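Side-chain contacts in tryptophan synthase alpha chain (Campylobacter jejuni, PDB 3THA), which probably catalyses the aldol cleavage of indoleglycerol phosphate to indole and glyceraldehyde 3-phosphate, a step in tryptophan biosynthesis: residues E31-R36 with S40-L45; I168-S173 with K192-F197; S52-D57 with D63-A68; K107-A112 with D131-E136. All blocks are in the same frame, centred on the assembly; numbering follows the deposited sequence. Where two conformers were deposited one is given.

Contact 1: E31-R36 with S40-L45; sequences EAFLQR and SPIDIL
F33 and L34, near the end of helix 27-35, look across at L45 on strand 44-48, with the CA atoms of L34 and L45 9.3 Å apart, and the backbones draw together toward R36 and S40, whose CA atoms lie 6.6 Å apart. Apolar side chains meet between helix and strand. L45 sends both methyls toward the helix. Its CD2 is shared, lying 3.5 Å from L34 CD2 and 3.8 Å from F33 CE2. Its CD1 also reaches F33 CE2, at 4.0 Å. L34 and L45 meet methyl to methyl, with their chains at about a right angle. F33 swings its ring toward the strand because CG stands anti to its backbone N (chi1 -179°). I42 then brings CD1 up to the ring edge, close to the ring plane, 4.1 Å from F33 CZ. Beyond these segments F234 packs edge-to-face with F33, and I42 touches I246 of helix 239-248. S40 and R36 lie at the turn. S40 OG is hydrogen-bonded to L37 O. It also accepts a weak bond from I42 N at 3.5 Å. R36 carries its charge away to a salt bridge with D240. The contact belongs to the beta-alpha-beta unit of strand 15-21, helix 27-35 and strand 44-48 in the TIM barrel. L45 faces the helix, and the next residue along the strand is E46, a predicted proton acceptor. The chemistry is almost wholly apolar, so the helix is held to the strand by fit of methyls and ring, while the bonds of S40 probably help to shape the turn.

Contact 2: I168-S173 with K192-F197; sequences IYLLAS and KEIRSF
I194 meets both I168 and L170, two residues of strand 168-171 that point the same way. Its two branches divide the work. CG2 lies 4.1 Å from I168 CG1, and CD1 lies 4.2 Å from L170 CD2. The side chains of I168 and I194 run antiparallel alongside one another. L170 comes in at a slant and offers one methyl. The long branch of I194 reaches the strand because it is nearly extended (chi2 163°), with CG1 beside the backbone N. Chi1 (-55°) sets CG2 anti to the backbone N, facing I168. Around this first shell, V148 of strand 143-148 touches all three side chains. I202 of strand 202-205 touches L170 and I194. L170 also packs on V191 and L187 of helix 180-195, about one and two turns back from I194. The alternate strand residues point the other way, where Y169 packs on A56 and L171 on P54 of the second subunit. Farther out, polar bonds lie at the end of the helix. S196 OG donates to E193 O at 3.1 Å, with the donor tilted 19° from the carbonyl plane. The same hydroxyl oxygen sits 3.7 Å above the plane of the F197 ring, offset toward its rim. E193 is paired with K190, and R195 with D222, in salt bridges. This is helix-on-strand packing in the beta-alpha-beta unit that runs from strand 168-171 through helix 180-195 to strand 202-205 of the barrel. Only hydrocarbon branches meet across the contact, at ordinary van der Waals distances, so shape and burial hold the helix to the sheet.

Contact 3: S52-D57 with D63-A68; sequences SDPIAD and DAAKIA
The carboxylate of D53 is wrapped at its oxygen end by the K66 side chain. K66 CG comes in beyond the two oxygens, to one side of the plane, 3.4 Å from D53 OD2. CD and CE pass close to the plane, and NZ ends on its other side. There NZ bonds to D53 OD2 at 2.6 Å, a salt bridge made on the syn side and 23° out of the carboxylate plane. The lysine can curl in this way because its chain bends at chi2 and again at chi4 (-42°). P54 O is also near, 2.9 Å from K66 NZ, but the angle is too poor for a hydrogen bond. The P54 ring lies against the helix, its CG 3.7 Å from A65 CB. The second subunit supplies the outer shell. S149 of that subunit is hydrogen-bonded to D53 OD1, and its F206 makes a cation-pi contact with K66. Farther along the loop, D57, a predicted proton acceptor, accepts hydrogen bonds from G207 N and G227 N of the second subunit. The loop after strand 44-48 is thus folded on helix 60-70 and built into the subunit interface. D53 and K66 are both buried, and their opposite charges probably compensate each other there. The salt bridge would fix the lysine against the loop while the neighbouring chain secures the other carboxylate oxygen.

Contact 4: K107-A112 with D131-E136; sequences KFVKKA and DDLIKE
V109 carries this helix pair, meeting L133 and E136 with its two methyls. Its CG1 stands anti to the backbone N (chi1 -179°) and rests 3.8 Å from E136 O. CG2 takes the place beside the backbone N. From there it reaches E136 CB at 3.9 Å and L133 CD1 at 4.0 Å. L133 sends a single methyl to the valine, and the two side chains meet at a slant. L133 also touches L120 of strand 117-121 and L144 of strand 143-148. E136 offers only its CB and backbone to V109. Its chain then bends at chi2 (-58°), and OE2 forms a salt bridge with R139. OE1 lies close to E106 OE2. Two like charges so near would be unfavourable; R139 may offset the charge, or one of the acids may be protonated. The contact joins helix 105-114 to helix 131-140 on the outside of the barrel, away from the annotated sites. It is a small, mostly apolar touch between neighbouring helices, in which the glutamate contributes hydrocarbon and backbone and turns its carboxylate to R139, outside the pair.

How the contacts relate
From the N terminus the contacts come in the order 1, 3, 4, 2. Each closes before the next opens, so none nest or cross. Contact 1 closes a short connection of three residues between helix 27-35 and strand 44-48. Contact 3 follows on the same strand's outgoing loop and folds it onto helix 60-70. Contact 4 closes a longer excursion that includes strand 117-121, and joins two outer helices. Contact 2 closes over most of helix 180-195. Contacts 1 and 2 reach the same barrel sheet on opposite sides of the chain's centre, their own centres about 27 Å apart. Contacts 2 and 3 both touch the second subunit.

Contact 1: E31-R36 with S40-L45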
loop_
_atom_site.group_PDB
_atom_site.type_symbol
_atom_site.label_atom_id
_atom_site.label_comp_id
_atom_site.label_asym_id
_atom_site.label_seq_id
_atom_site.Cartn_x
_atom_site.Cartn_y
_atom_site.Cartn_z
ATOM N N GLU B 31 -4.822 -8.401 21.446
ATOM C CA GLU B 31 -5.768 -8.419 22.573
ATOM C C GLU B 31 -5.209 -7.786 23.862
ATOM O O GLU B 31 -5.820 -6.944 24.472
ATOM C CB GLU B 31 -6.262 -9.846 22.858
ATOM C CG GLU B 31 -7.294 -9.918 24.024
ATOM C CD GLU B 31 -8.247 -11.113 23.937
ATOM O OE1 GLU B 31 -8.426 -11.652 22.829
ATOM O OE2 GLU B 31 -8.820 -11.520 24.974
ATOM N N ALA B 32 -4.026 -8.178 24.267
ATOM C CA ALA B 32 -3.507 -7.639 25.511
ATOM C C ALA B 32 -3.209 -6.161 25.337
ATOM O O ALA B 32 -3.420 -5.374 26.251
ATOM C CB ALA B 32 -2.296 -8.417 25.986
ATOM N N PHE B 33 -2.743 -5.784 24.149
ATOM C CA PHE B 33 -2.579 -4.367 23.792
ATOM C C PHE B 33 -3.872 -3.579 24.022
ATOM O O PHE B 33 -3.884 -2.595 24.746
ATOM C CB PHE B 33 -2.100 -4.182 22.324
ATOM C CG PHE B 33 -1.894 -2.719 21.922
ATOM C CD1 PHE B 33 -1.086 -1.880 22.673
ATOM C CD2 PHE B 33 -2.489 -2.202 20.804
ATOM C CE1 PHE B 33 -0.902 -0.547 22.328
ATOM C CE2 PHE B 33 -2.295 -0.848 20.441
ATOM C CZ PHE B 33 -1.516 -0.035 21.225
ATOM N N LEU B 34 -4.939 -4.005 23.356
ATOM C CA LEU B 34 -6.234 -3.302 23.404
ATOM C C LEU B 34 -6.737 -3.139 24.830
ATOM O O LEU B 34 -7.195 -2.084 25.219
ATOM C CB LEU B 34 -7.263 -3.999 22.514
ATOM C CG LEU B 34 -6.917 -3.787 21.011
ATOM C CD1 LEU B 34 -7.745 -4.656 20.041
ATOM C CD2 LEU B 34 -7.034 -2.330 20.633
ATOM N N GLN B 35 -6.601 -4.187 25.624
ATOM C CA GLN B 35 -7.044 -4.109 26.978
ATOM C C GLN B 35 -6.268 -3.063 27.756
ATOM O O GLN B 35 -6.742 -2.598 28.791
ATOM C CB GLN B 35 -6.927 -5.481 27.656
ATOM C CG GLN B 35 -7.777 -6.564 27.004
ATOM C CD GLN B 35 -9.273 -6.476 27.346
ATOM O OE1 GLN B 35 -9.877 -5.390 27.413
ATOM N NE2 GLN B 35 -9.881 -7.640 27.540
ATOM N N ARG B 36 -5.079 -2.694 27.293
ATOM C CA ARG B 36 -4.280 -1.727 28.035
ATOM C C ARG B 36 -4.361 -0.323 27.428
ATOM O O ARG B 36 -3.675 0.609 27.829
ATOM C CB ARG B 36 -2.845 -2.233 28.217
ATOM C CG ARG B 36 -2.661 -3.212 29.412
ATOM C CD ARG B 36 -1.351 -4.005 29.346
ATOM N NE ARG B 36 -0.218 -3.173 29.739
ATOM C CZ ARG B 36 1.011 -3.613 30.013
ATOM N NH1 ARG B 36 1.305 -4.907 29.944
ATOM N NH2 ARG B 36 1.950 -2.749 30.365
ATOM N N SER B 40 -2.647 3.796 28.050
ATOM C CA SER B 40 -1.581 4.286 27.169
ATOM C C SER B 40 -1.877 5.735 26.821
ATOM O O SER B 40 -3.021 6.140 26.917
ATOM C CB SER B 40 -1.509 3.448 25.885
ATOM O OG SER B 40 -2.611 3.758 25.047
ATOM N N PRO B 41 -0.876 6.518 26.378
ATOM C CA PRO B 41 -1.202 7.919 26.104
ATOM C C PRO B 41 -1.860 8.146 24.716
ATOM O O PRO B 41 -2.064 9.292 24.287
ATOM C CB PRO B 41 0.161 8.606 26.213
ATOM C CG PRO B 41 1.124 7.577 25.723
ATOM C CD PRO B 41 0.509 6.201 25.979
ATOM N N ILE B 42 -2.240 7.066 24.047
ATOM C CA ILE B 42 -2.923 7.128 22.743
ATOM C C ILE B 42 -4.413 7.425 22.919
ATOM O O ILE B 42 -5.102 6.754 23.704
ATOM C CB ILE B 42 -2.771 5.797 22.010
ATOM C CG1 ILE B 42 -1.280 5.511 21.779
ATOM C CG2 ILE B 42 -3.602 5.763 20.731
ATOM C CD1 ILE B 42 -0.982 4.064 21.414
ATOM N N ASP B 43 -4.906 8.413 22.169
ATOM C CA ASP B 43 -6.278 8.888 22.281
ATOM C C ASP B 43 -7.171 8.193 21.254
ATOM O O ASP B 43 -8.342 7.904 21.536
ATOM C CB ASP B 43 -6.335 10.396 22.057
ATOM C CG ASP B 43 -5.526 11.173 23.077
ATOM O OD1 ASP B 43 -5.585 10.829 24.283
ATOM O OD2 ASP B 43 -4.845 12.146 22.681
ATOM N N ILE B 44 -6.623 7.940 20.065
ATOM C CA ILE B 44 -7.363 7.314 18.989
ATOM C C ILE B 44 -6.473 6.258 18.380
ATOM O O ILE B 44 -5.381 6.575 17.949
ATOM C CB ILE B 44 -7.692 8.347 17.903
ATOM C CG1 ILE B 44 -8.401 9.512 18.541
ATOM C CG2 ILE B 44 -8.493 7.721 16.719
ATOM C CD1 ILE B 44 -8.308 10.756 17.764
ATOM N N LEU B 45 -6.952 5.020 18.317
ATOM C CA LEU B 45 -6.210 3.973 17.664
ATOM C C LEU B 45 -6.771 3.607 16.319
ATOM O O LEU B 45 -8.006 3.369 16.192
ATOM C CB LEU B 45 -6.199 2.728 18.533
ATOM C CG LEU B 45 -5.304 1.609 18.031
ATOM C CD1 LEU B 45 -3.847 2.050 18.154
ATOM C CD2 LEU B 45 -5.584 0.301 18.830
#

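Contact 2: I168-S173 with K192-F197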
loop_
_atom_site.group_PDB
_atom_site.type_symbol
_atom_site.label_atom_id
_atom_site.label_comp_id
_atom_site.label_asym_id
_atom_site.label_seq_id
_atom_site.Cartn_x
_atom_site.Cartn_y
_atom_site.Cartn_z
ATOM N N ILE B 168 -9.986 15.565 9.478
ATOM C CA ILE B 168 -9.306 15.591 8.205
ATOM C C ILE B 168 -7.951 14.950 8.381
ATOM O O ILE B 168 -7.232 15.257 9.338
ATOM C CB ILE B 168 -9.139 17.023 7.633
ATOM C CG1 ILE B 168 -10.454 17.809 7.754
ATOM C CG2 ILE B 168 -8.671 16.951 6.172
ATOM C CD1 ILE B 168 -11.617 17.157 7.046
ATOM N N TYR B 169 -7.616 14.049 7.453
ATOM C CA TYR B 169 -6.354 13.361 7.469
ATOM C C TYR B 169 -5.492 14.117 6.502
ATOM O O TYR B 169 -5.578 13.895 5.285
ATOM C CB TYR B 169 -6.543 11.931 6.997
ATOM C CG TYR B 169 -5.449 10.926 7.389
ATOM C CD1 TYR B 169 -4.091 11.220 7.211
ATOM C CD2 TYR B 169 -5.784 9.677 7.916
ATOM C CE1 TYR B 169 -3.101 10.314 7.574
ATOM C CE2 TYR B 169 -4.778 8.760 8.308
ATOM C CZ TYR B 169 -3.449 9.085 8.104
ATOM O OH TYR B 169 -2.442 8.185 8.437
ATOM N N LEU B 170 -4.681 15.029 7.039
ATOM C CA LEU B 170 -3.653 15.735 6.289
ATOM C C LEU B 170 -2.338 14.938 6.146
ATOM O O LEU B 170 -1.547 14.859 7.086
ATOM C CB LEU B 170 -3.354 17.097 6.915
ATOM C CG LEU B 170 -2.364 17.914 6.069
ATOM C CD1 LEU B 170 -2.732 17.952 4.539
ATOM C CD2 LEU B 170 -2.197 19.304 6.587
ATOM N N LEU B 171 -2.091 14.371 4.970
ATOM C CA LEU B 171 -0.814 13.734 4.719
ATOM C C LEU B 171 0.250 14.806 4.724
ATOM O O LEU B 171 -0.026 15.981 4.465
ATOM C CB LEU B 171 -0.813 12.963 3.400
ATOM C CG LEU B 171 -1.924 11.919 3.332
ATOM C CD1 LEU B 171 -1.985 11.262 1.989
ATOM C CD2 LEU B 171 -1.739 10.884 4.394
ATOM N N ALA B 172 1.459 14.409 5.079
ATOM C CA ALA B 172 2.561 15.315 5.106
ATOM C C ALA B 172 3.379 14.942 3.883
ATOM O O ALA B 172 3.265 13.819 3.370
ATOM C CB ALA B 172 3.337 15.130 6.385
ATOM N N SER B 173 4.135 15.897 3.366
ATOM C CA SER B 173 4.934 15.663 2.187
ATOM C C SER B 173 6.359 15.541 2.620
ATOM O O SER B 173 6.737 16.038 3.693
ATOM C CB SER B 173 4.845 16.835 1.236
ATOM O OG SER B 173 3.508 17.063 0.886
ATOM N N LYS B 192 -4.246 26.055 7.842
ATOM C CA LYS B 192 -4.987 27.299 7.726
ATOM C C LYS B 192 -6.042 27.233 6.603
ATOM O O LYS B 192 -7.211 27.597 6.793
ATOM C CB LYS B 192 -4.003 28.442 7.457
ATOM C CG LYS B 192 -4.594 29.870 7.689
ATOM C CD LYS B 192 -3.599 30.984 7.492
ATOM C CE LYS B 192 -3.937 32.123 8.455
ATOM N NZ LYS B 192 -3.538 33.492 7.992
ATOM N N GLU B 193 -5.630 26.748 5.435
ATOM C CA GLU B 193 -6.493 26.660 4.276
ATOM C C GLU B 193 -7.689 25.749 4.568
ATOM O O GLU B 193 -8.836 26.119 4.308
ATOM C CB GLU B 193 -5.678 26.166 3.068
ATOM C CG GLU B 193 -6.490 25.920 1.812
ATOM C CD GLU B 193 -5.654 25.494 0.630
ATOM O OE1 GLU B 193 -5.857 24.377 0.138
ATOM O OE2 GLU B 193 -4.811 26.275 0.163
ATOM N N ILE B 194 -7.422 24.564 5.114
ATOM C CA ILE B 194 -8.475 23.635 5.450
ATOM C C ILE B 194 -9.376 24.279 6.484
ATOM O O ILE B 194 -10.608 24.236 6.351
ATOM C CB ILE B 194 -7.923 22.340 6.022
ATOM C CG1 ILE B 194 -6.910 21.740 5.058
ATOM C CG2 ILE B 194 -9.056 21.352 6.291
ATOM C CD1 ILE B 194 -6.000 20.707 5.657
ATOM N N ARG B 195 -8.770 24.892 7.502
ATOM C CA ARG B 195 -9.553 25.562 8.532
ATOM C C ARG B 195 -10.593 26.490 7.935
ATOM O O ARG B 195 -11.725 26.517 8.415
ATOM C CB ARG B 195 -8.676 26.302 9.545
ATOM C CG ARG B 195 -8.632 25.588 10.872
ATOM C CD ARG B 195 -7.317 25.772 11.609
ATOM N NE ARG B 195 -7.114 24.660 12.546
ATOM C CZ ARG B 195 -6.012 24.433 13.260
ATOM N NH1 ARG B 195 -4.955 25.249 13.177
ATOM N NH2 ARG B 195 -5.975 23.373 14.069
ATOM N N SER B 196 -10.252 27.226 6.880
ATOM C CA SER B 196 -11.218 28.164 6.338
ATOM C C SER B 196 -12.398 27.520 5.573
ATOM O O SER B 196 -13.215 28.241 5.006
ATOM C CB SER B 196 -10.524 29.204 5.460
ATOM O OG SER B 196 -10.461 28.761 4.112
ATOM N N PHE B 197 -12.476 26.187 5.573
ATOM C CA PHE B 197 -13.529 25.421 4.881
ATOM C C PHE B 197 -14.302 24.472 5.816
ATOM O O PHE B 197 -15.469 24.109 5.551
ATOM C CB PHE B 197 -12.921 24.588 3.751
ATOM C CG PHE B 197 -12.306 25.409 2.637
ATOM C CD1 PHE B 197 -12.900 26.605 2.211
ATOM C CD2 PHE B 197 -11.156 24.967 1.989
ATOM C CE1 PHE B 197 -12.336 27.386 1.188
ATOM C CE2 PHE B 197 -10.589 25.727 0.950
ATOM C CZ PHE B 197 -11.190 26.956 0.547
#

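Contact 3: S52-D57 with D63-A68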
loop_
_atom_site.group_PDB
_atom_site.type_symbol
_atom_site.label_atom_id
_atom_site.label_comp_id
_atom_site.label_asym_id
_atom_site.label_seq_id
_atom_site.Cartn_x
_atom_site.Cartn_y
_atom_site.Cartn_z
ATOM N N SER B 52 -6.131 -9.576 1.976
ATOM C CA SER B 52 -5.259 -10.190 0.978
ATOM C C SER B 52 -3.818 -9.759 1.238
ATOM O O SER B 52 -3.549 -8.590 1.547
ATOM C CB SER B 52 -5.686 -9.805 -0.447
ATOM O OG SER B 52 -6.756 -10.617 -0.913
ATOM N N ASP B 53 -2.891 -10.704 1.109
ATOM C CA ASP B 53 -1.489 -10.398 1.385
ATOM C C ASP B 53 -0.962 -9.211 0.566
ATOM O O ASP B 53 -1.063 -9.210 -0.651
ATOM C CB ASP B 53 -0.603 -11.619 1.200
ATOM C CG ASP B 53 0.823 -11.368 1.647
ATOM O OD1 ASP B 53 1.620 -12.342 1.767
ATOM O OD2 ASP B 53 1.144 -10.181 1.887
ATOM N N PRO B 54 -0.432 -8.182 1.257
ATOM C CA PRO B 54 0.259 -7.019 0.673
ATOM C C PRO B 54 1.315 -7.304 -0.376
ATOM O O PRO B 54 2.263 -8.040 -0.145
ATOM C CB PRO B 54 0.905 -6.380 1.878
ATOM C CG PRO B 54 -0.162 -6.606 2.950
ATOM C CD PRO B 54 -0.744 -7.956 2.684
ATOM N N ILE B 55 1.144 -6.656 -1.517
ATOM C CA ILE B 55 1.945 -6.856 -2.700
ATOM C C ILE B 55 3.326 -6.238 -2.609
ATOM O O ILE B 55 4.222 -6.563 -3.400
ATOM C CB ILE B 55 1.222 -6.232 -3.882
ATOM C CG1 ILE B 55 1.765 -6.792 -5.187
ATOM C CG2 ILE B 55 1.319 -4.711 -3.810
ATOM C CD1 ILE B 55 0.714 -6.834 -6.267
ATOM N N ALA B 56 3.461 -5.298 -1.690
ATOM C CA ALA B 56 4.731 -4.670 -1.302
ATOM C C ALA B 56 6.059 -5.486 -1.496
ATOM O O ALA B 56 6.038 -6.646 -1.949
ATOM C CB ALA B 56 4.575 -4.227 0.149
ATOM N N ASP B 57 7.206 -4.878 -1.147
ATOM C CA ASP B 57 8.522 -5.569 -1.146
ATOM C C ASP B 57 9.374 -5.357 0.151
ATOM O O ASP B 57 10.284 -4.528 0.195
ATOM C CB ASP B 57 9.310 -5.225 -2.453
ATOM C CG ASP B 57 10.534 -6.130 -2.680
ATOM O OD1 ASP B 57 10.881 -6.390 -3.850
ATOM O OD2 ASP B 57 11.157 -6.586 -1.693
ATOM N N ASP B 63 5.048 -7.317 6.119
ATOM C CA ASP B 63 5.437 -8.371 7.060
ATOM C C ASP B 63 4.392 -8.634 8.156
ATOM O O ASP B 63 3.961 -9.800 8.343
ATOM C CB ASP B 63 6.816 -8.090 7.609
ATOM C CG ASP B 63 7.920 -8.667 6.704
ATOM O OD1 ASP B 63 8.158 -9.911 6.712
ATOM O OD2 ASP B 63 8.541 -7.860 5.966
ATOM N N ALA B 64 3.936 -7.563 8.816
ATOM C CA ALA B 64 2.970 -7.674 9.925
ATOM C C ALA B 64 1.702 -8.379 9.446
ATOM O O ALA B 64 1.132 -9.292 10.152
ATOM C CB ALA B 64 2.617 -6.315 10.448
ATOM N N ALA B 65 1.281 -7.964 8.239
ATOM C CA ALA B 65 0.058 -8.464 7.628
ATOM C C ALA B 65 0.174 -9.923 7.133
ATOM O O ALA B 65 -0.782 -10.698 7.284
ATOM C CB ALA B 65 -0.430 -7.506 6.506
ATOM N N LYS B 66 1.346 -10.322 6.607
ATOM C CA LYS B 66 1.547 -11.717 6.242
ATOM C C LYS B 66 1.516 -12.517 7.512
ATOM O O LYS B 66 0.890 -13.592 7.594
ATOM C CB LYS B 66 2.876 -11.978 5.509
ATOM C CG LYS B 66 3.240 -11.008 4.378
ATOM C CD LYS B 66 4.051 -11.784 3.361
ATOM C CE LYS B 66 4.624 -10.926 2.231
ATOM N NZ LYS B 66 3.741 -9.859 1.607
ATOM N N ILE B 67 2.188 -11.992 8.526
ATOM C CA ILE B 67 2.218 -12.689 9.804
ATOM C C ILE B 67 0.810 -12.870 10.335
ATOM O O ILE B 67 0.442 -13.979 10.714
ATOM C CB ILE B 67 3.131 -12.019 10.820
ATOM C CG1 ILE B 67 4.598 -12.133 10.343
ATOM C CG2 ILE B 67 3.012 -12.737 12.152
ATOM C CD1 ILE B 67 5.540 -10.984 10.763
ATOM N N ALA B 68 -0.001 -11.806 10.321
ATOM C CA ALA B 68 -1.351 -11.932 10.804
ATOM C C ALA B 68 -2.065 -13.001 9.979
ATOM O O ALA B 68 -2.754 -13.883 10.555
ATOM C CB ALA B 68 -2.086 -10.604 10.692
#

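Contact 4: K107-A112 with D131-E136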
loop_
_atom_site.group_PDB
_atom_site.type_symbol
_atom_site.label_atom_id
_atom_site.label_comp_id
_atom_site.label_asym_id
_atom_site.label_seq_id
_atom_site.Cartn_x
_atom_site.Cartn_y
_atom_site.Cartn_z
ATOM N N LYS B 107 -23.230 -5.050 5.735
ATOM C CA LYS B 107 -22.888 -5.964 6.833
ATOM C C LYS B 107 -21.668 -5.457 7.649
ATOM O O LYS B 107 -21.656 -5.473 8.892
ATOM C CB LYS B 107 -22.603 -7.385 6.287
ATOM C CG LYS B 107 -23.763 -8.374 6.289
ATOM C CD LYS B 107 -24.860 -8.045 5.257
ATOM C CE LYS B 107 -26.152 -8.880 5.494
ATOM N NZ LYS B 107 -27.332 -8.443 4.655
ATOM N N PHE B 108 -20.639 -5.029 6.914
ATOM C CA PHE B 108 -19.396 -4.530 7.502
ATOM C C PHE B 108 -19.595 -3.311 8.422
ATOM O O PHE B 108 -19.086 -3.268 9.570
ATOM C CB PHE B 108 -18.404 -4.162 6.392
ATOM C CG PHE B 108 -17.049 -3.847 6.913
ATOM C CD1 PHE B 108 -16.662 -2.536 7.106
ATOM C CD2 PHE B 108 -16.170 -4.886 7.297
ATOM C CE1 PHE B 108 -15.405 -2.250 7.625
ATOM C CE2 PHE B 108 -14.926 -4.603 7.807
ATOM C CZ PHE B 108 -14.541 -3.283 7.982
ATOM N N VAL B 109 -20.304 -2.324 7.890
ATOM C CA VAL B 109 -20.420 -1.030 8.524
ATOM C C VAL B 109 -21.236 -1.140 9.788
ATOM O O VAL B 109 -20.849 -0.595 10.805
ATOM C CB VAL B 109 -21.015 0.052 7.571
ATOM C CG1 VAL B 109 -21.107 1.410 8.277
ATOM C CG2 VAL B 109 -20.176 0.178 6.317
ATOM N N LYS B 110 -22.356 -1.853 9.718
ATOM C CA LYS B 110 -23.192 -2.118 10.883
ATOM C C LYS B 110 -22.381 -2.849 11.960
ATOM O O LYS B 110 -22.377 -2.455 13.124
ATOM C CB LYS B 110 -24.412 -2.942 10.457
ATOM C CG LYS B 110 -25.200 -3.571 11.597
ATOM C CD LYS B 110 -26.551 -4.026 11.069
ATOM C CE LYS B 110 -27.348 -4.828 12.091
ATOM N NZ LYS B 110 -28.826 -4.754 11.786
ATOM N N LYS B 111 -21.693 -3.913 11.559
ATOM C CA LYS B 111 -20.853 -4.638 12.494
ATOM C C LYS B 111 -19.836 -3.742 13.183
ATOM O O LYS B 111 -19.771 -3.705 14.419
ATOM C CB LYS B 111 -20.167 -5.814 11.818
ATOM C CG LYS B 111 -20.571 -7.122 12.447
ATOM C CD LYS B 111 -19.713 -7.319 13.671
ATOM C CE LYS B 111 -19.555 -8.785 14.045
ATOM N NZ LYS B 111 -20.815 -9.414 14.568
ATOM N N ALA B 112 -19.041 -3.037 12.380
ATOM C CA ALA B 112 -18.061 -2.103 12.896
ATOM C C ALA B 112 -18.681 -1.162 13.939
ATOM O O ALA B 112 -18.112 -0.951 15.025
ATOM C CB ALA B 112 -17.485 -1.335 11.780
ATOM N N ASP B 131 -18.983 6.302 -3.265
ATOM C CA ASP B 131 -20.403 6.659 -3.124
ATOM C C ASP B 131 -21.181 5.662 -2.295
ATOM O O ASP B 131 -21.905 6.052 -1.397
ATOM C CB ASP B 131 -21.084 6.938 -4.505
ATOM C CG ASP B 131 -20.400 8.098 -5.272
ATOM O OD1 ASP B 131 -19.413 8.690 -4.727
ATOM O OD2 ASP B 131 -20.805 8.410 -6.424
ATOM N N ASP B 132 -21.003 4.375 -2.589
ATOM C CA ASP B 132 -21.774 3.330 -1.938
ATOM C C ASP B 132 -21.358 3.101 -0.501
ATOM O O ASP B 132 -22.215 2.807 0.335
ATOM C CB ASP B 132 -21.671 2.028 -2.709
ATOM C CG ASP B 132 -22.467 2.059 -3.978
ATOM O OD1 ASP B 132 -23.685 2.354 -3.893
ATOM O OD2 ASP B 132 -21.886 1.800 -5.055
ATOM N N LEU B 133 -20.058 3.240 -0.205
ATOM C CA LEU B 133 -19.582 3.118 1.168
ATOM C C LEU B 133 -20.077 4.297 1.986
ATOM O O LEU B 133 -20.483 4.129 3.146
ATOM C CB LEU B 133 -18.051 3.055 1.219
ATOM C CG LEU B 133 -17.389 2.904 2.606
ATOM C CD1 LEU B 133 -17.901 1.685 3.343
ATOM C CD2 LEU B 133 -15.875 2.817 2.458
ATOM N N ILE B 134 -20.021 5.492 1.381
ATOM C CA ILE B 134 -20.458 6.703 2.047
ATOM C C ILE B 134 -21.917 6.556 2.458
ATOM O O ILE B 134 -22.320 6.983 3.553
ATOM C CB ILE B 134 -20.309 7.912 1.119
ATOM C CG1 ILE B 134 -18.834 8.312 1.014
ATOM C CG2 ILE B 134 -21.212 9.087 1.566
ATOM C CD1 ILE B 134 -18.565 9.471 -0.014
ATOM N N LYS B 135 -22.695 5.929 1.586
ATOM C CA LYS B 135 -24.105 5.789 1.825
ATOM C C LYS B 135 -24.304 4.977 3.088
ATOM O O LYS B 135 -25.024 5.396 3.994
ATOM C CB LYS B 135 -24.807 5.170 0.622
ATOM C CG LYS B 135 -25.958 6.009 0.110
ATOM C CD LYS B 135 -25.508 7.307 -0.586
ATOM C CE LYS B 135 -26.719 8.196 -0.985
ATOM N NZ LYS B 135 -26.284 9.561 -1.437
ATOM N N GLU B 136 -23.626 3.843 3.178
ATOM C CA GLU B 136 -23.709 3.054 4.391
ATOM C C GLU B 136 -23.126 3.777 5.593
ATOM O O GLU B 136 -23.666 3.660 6.659
ATOM C CB GLU B 136 -23.079 1.688 4.222
ATOM C CG GLU B 136 -23.669 0.922 3.083
ATOM C CD GLU B 136 -25.146 0.729 3.245
ATOM O OE1 GLU B 136 -25.586 0.445 4.378
ATOM O OE2 GLU B 136 -25.875 0.863 2.243
#